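Local coordinates for putative cytochrome P450 154A1 (Streptomyces coelicolor, PDB 1ODO), which belongs to the cytochrome P450 superfamily of haem-containing proteins and holds 4-phenyl-1H-imidazole together with its haem in the crystal, at residues A[44-50]-A[322-328]. Numbering follows the deposited sequence.
Sequences SDPVLLK and ANRHPDW
In the beta-sheet region of the cytochrome P450 fold, Pro46 in the first turn of helix 46-52 packs into the corner formed by His325 and Trp328, in the loop after helix 319-322. Pro46 CB lies over one face of the indole in a CH-pi contact, 3.9 Å from the centroid of the six-membered ring of Trp328. At a neighbouring corner of the proline ring, Pro46 CD comes 3.6 Å from His325 CG, the side chains crossing at about a right angle. A chi1 of -166° sets His325 CG opposite the backbone N and directs the imidazole to the helix start, and Asp327 N donates a 3.2 Å hydrogen bond to His325 ND1. Where the two segments come closest, Ala322 CA makes a CH...O contact of 3.1 Å with Ser44 O. Asp45 N-caps the helix through OD1, 3.0 Å from Val47 N. The extended Lys50 brings NZ obliquely to 4.0 Å from Trp328 CZ2, while Trp328 NE1 is hydrogen-bonded to Glu343 OE2. No hydrogen bond joins the two segments, so the contact relies mainly on apolar and proline-aromatic packing beside the CH...O contact; those within the segments probably help hold the helix start and the His325 ring.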
loop_
_atom_site.group_PDB
_atom_site.type_symbol
_atom_site.label_atom_id
_atom_site.label_comp_id
_atom_site.label_asym_id
_atom_site.label_seq_id
_atom_site.Cartn_x
_atom_site.Cartn_y
_atom_site.Cartn_z
ATOM N N SER A 44 13.427 6.528 9.959
ATOM C CA SER A 44 12.195 7.306 10.060
ATOM C C SER A 44 12.395 8.821 9.988
ATOM O O SER A 44 11.455 9.584 10.198
ATOM C CB SER A 44 11.411 6.916 11.325
ATOM O OG SER A 44 12.207 7.009 12.494
ATOM N N ASP A 45 13.624 9.251 9.705
ATOM C CA ASP A 45 13.944 10.676 9.585
ATOM C C ASP A 45 13.668 10.901 8.092
ATOM O O ASP A 45 14.391 10.377 7.243
ATOM C CB ASP A 45 15.428 10.910 9.896
ATOM C CG ASP A 45 15.887 12.327 9.583
ATOM O OD1 ASP A 45 15.142 13.078 8.925
ATOM O OD2 ASP A 45 17.015 12.688 9.990
ATOM N N PRO A 46 12.609 11.656 7.754
ATOM C CA PRO A 46 12.273 11.905 6.347
ATOM C C PRO A 46 13.370 12.534 5.492
ATOM O O PRO A 46 13.460 12.254 4.298
ATOM C CB PRO A 46 11.017 12.778 6.436
ATOM C CG PRO A 46 11.207 13.508 7.718
ATOM C CD PRO A 46 11.716 12.422 8.641
ATOM N N VAL A 47 14.197 13.386 6.088
ATOM C CA VAL A 47 15.270 14.022 5.327
ATOM C C VAL A 47 16.243 12.927 4.892
ATOM O O VAL A 47 16.587 12.807 3.715
ATOM C CB VAL A 47 16.014 15.072 6.180
ATOM C CG1 VAL A 47 17.212 15.626 5.414
ATOM C CG2 VAL A 47 15.062 16.201 6.545
ATOM N N LEU A 48 16.669 12.119 5.856
ATOM C CA LEU A 48 17.596 11.030 5.583
ATOM C C LEU A 48 16.951 10.012 4.646
ATOM O O LEU A 48 17.577 9.528 3.701
ATOM C CB LEU A 48 18.000 10.347 6.897
ATOM C CG LEU A 48 18.879 9.098 6.784
ATOM C CD1 LEU A 48 20.176 9.440 6.053
ATOM C CD2 LEU A 48 19.183 8.560 8.185
ATOM N N LEU A 49 15.689 9.693 4.898
ATOM C CA LEU A 49 14.999 8.726 4.055
ATOM C C LEU A 49 14.974 9.190 2.591
ATOM O O LEU A 49 15.282 8.414 1.688
ATOM C CB LEU A 49 13.583 8.490 4.591
ATOM C CG LEU A 49 12.826 7.234 4.146
ATOM C CD1 LEU A 49 13.738 6.006 4.167
ATOM C CD2 LEU A 49 11.632 7.030 5.081
ATOM N N LYS A 50 14.630 10.451 2.350
ATOM C CA LYS A 50 14.589 10.962 0.980
ATOM C C LYS A 50 15.959 10.895 0.312
ATOM O O LYS A 50 16.057 10.676 -0.899
ATOM C CB LYS A 50 14.068 12.398 0.953
ATOM C CG LYS A 50 12.567 12.511 1.183
ATOM C CD LYS A 50 12.143 13.967 1.173
ATOM C CE LYS A 50 10.642 14.122 1.256
ATOM N NZ LYS A 50 10.285 15.571 1.268
ATOM N N ALA A 322 7.856 8.188 9.923
ATOM C CA ALA A 322 8.480 9.352 9.305
ATOM C C ALA A 322 7.465 10.457 9.023
ATOM O O ALA A 322 7.775 11.643 9.163
ATOM C CB ALA A 322 9.179 8.943 8.008
ATOM N N ASN A 323 6.254 10.072 8.627
ATOM C CA ASN A 323 5.216 11.055 8.331
ATOM C C ASN A 323 4.842 11.871 9.565
ATOM O O ASN A 323 4.242 12.938 9.448
ATOM C CB ASN A 323 3.954 10.375 7.796
ATOM C CG ASN A 323 4.087 9.932 6.348
ATOM O OD1 ASN A 323 5.051 10.271 5.658
ATOM N ND2 ASN A 323 3.097 9.179 5.874
ATOM N N ARG A 324 5.193 11.360 10.743
ATOM C CA ARG A 324 4.891 12.044 12.001
ATOM C C ARG A 324 6.132 12.597 12.689
ATOM O O ARG A 324 6.096 12.925 13.878
ATOM C CB ARG A 324 4.159 11.086 12.949
ATOM C CG ARG A 324 2.708 10.784 12.538
ATOM C CD ARG A 324 2.229 9.479 13.164
ATOM N NE ARG A 324 0.818 9.180 12.910
ATOM C CZ ARG A 324 -0.146 9.311 13.818
ATOM N NH1 ARG A 324 0.146 9.745 15.039
ATOM N NH2 ARG A 324 -1.395 8.975 13.524
ATOM N N HIS A 325 7.228 12.705 11.944
ATOM C CA HIS A 325 8.478 13.222 12.498
ATOM C C HIS A 325 8.275 14.692 12.864
ATOM O O HIS A 325 7.864 15.500 12.031
ATOM C CB HIS A 325 9.602 13.056 11.473
ATOM C CG HIS A 325 10.973 13.231 12.048
ATOM N ND1 HIS A 325 11.483 14.463 12.397
ATOM C CD2 HIS A 325 11.939 12.327 12.338
ATOM C CE1 HIS A 325 12.705 14.309 12.877
ATOM N NE2 HIS A 325 13.005 13.023 12.851
ATOM N N PRO A 326 8.571 15.056 14.125
ATOM C CA PRO A 326 8.416 16.421 14.640
ATOM C C PRO A 326 9.168 17.557 13.951
ATOM O O PRO A 326 8.817 18.725 14.138
ATOM C CB PRO A 326 8.783 16.273 16.117
ATOM C CG PRO A 326 9.797 15.175 16.099
ATOM C CD PRO A 326 9.179 14.179 15.142
ATOM N N ASP A 327 10.203 17.245 13.178
ATOM C CA ASP A 327 10.941 18.304 12.493
ATOM C C ASP A 327 10.342 18.520 11.107
ATOM O O ASP A 327 10.697 19.466 10.405
ATOM C CB ASP A 327 12.432 17.959 12.384
ATOM C CG ASP A 327 13.284 18.739 13.380
ATOM O OD1 ASP A 327 12.810 18.968 14.512
ATOM O OD2 ASP A 327 14.427 19.112 13.037
ATOM N N TRP A 328 9.422 17.641 10.717
ATOM C CA TRP A 328 8.780 17.754 9.408
ATOM C C TRP A 328 7.431 18.463 9.510
ATOM O O TRP A 328 7.156 19.412 8.769
ATOM C CB TRP A 328 8.570 16.368 8.792
ATOM C CG TRP A 328 8.275 16.403 7.315
ATOM C CD1 TRP A 328 8.311 17.497 6.493
ATOM C CD2 TRP A 328 7.965 15.283 6.476
ATOM N NE1 TRP A 328 8.047 17.125 5.193
ATOM C CE2 TRP A 328 7.833 15.772 5.154
ATOM C CE3 TRP A 328 7.788 13.914 6.710
ATOM C CZ2 TRP A 328 7.534 14.936 4.072
ATOM C CZ3 TRP A 328 7.489 13.083 5.632
ATOM C CH2 TRP A 328 7.366 13.598 4.331
#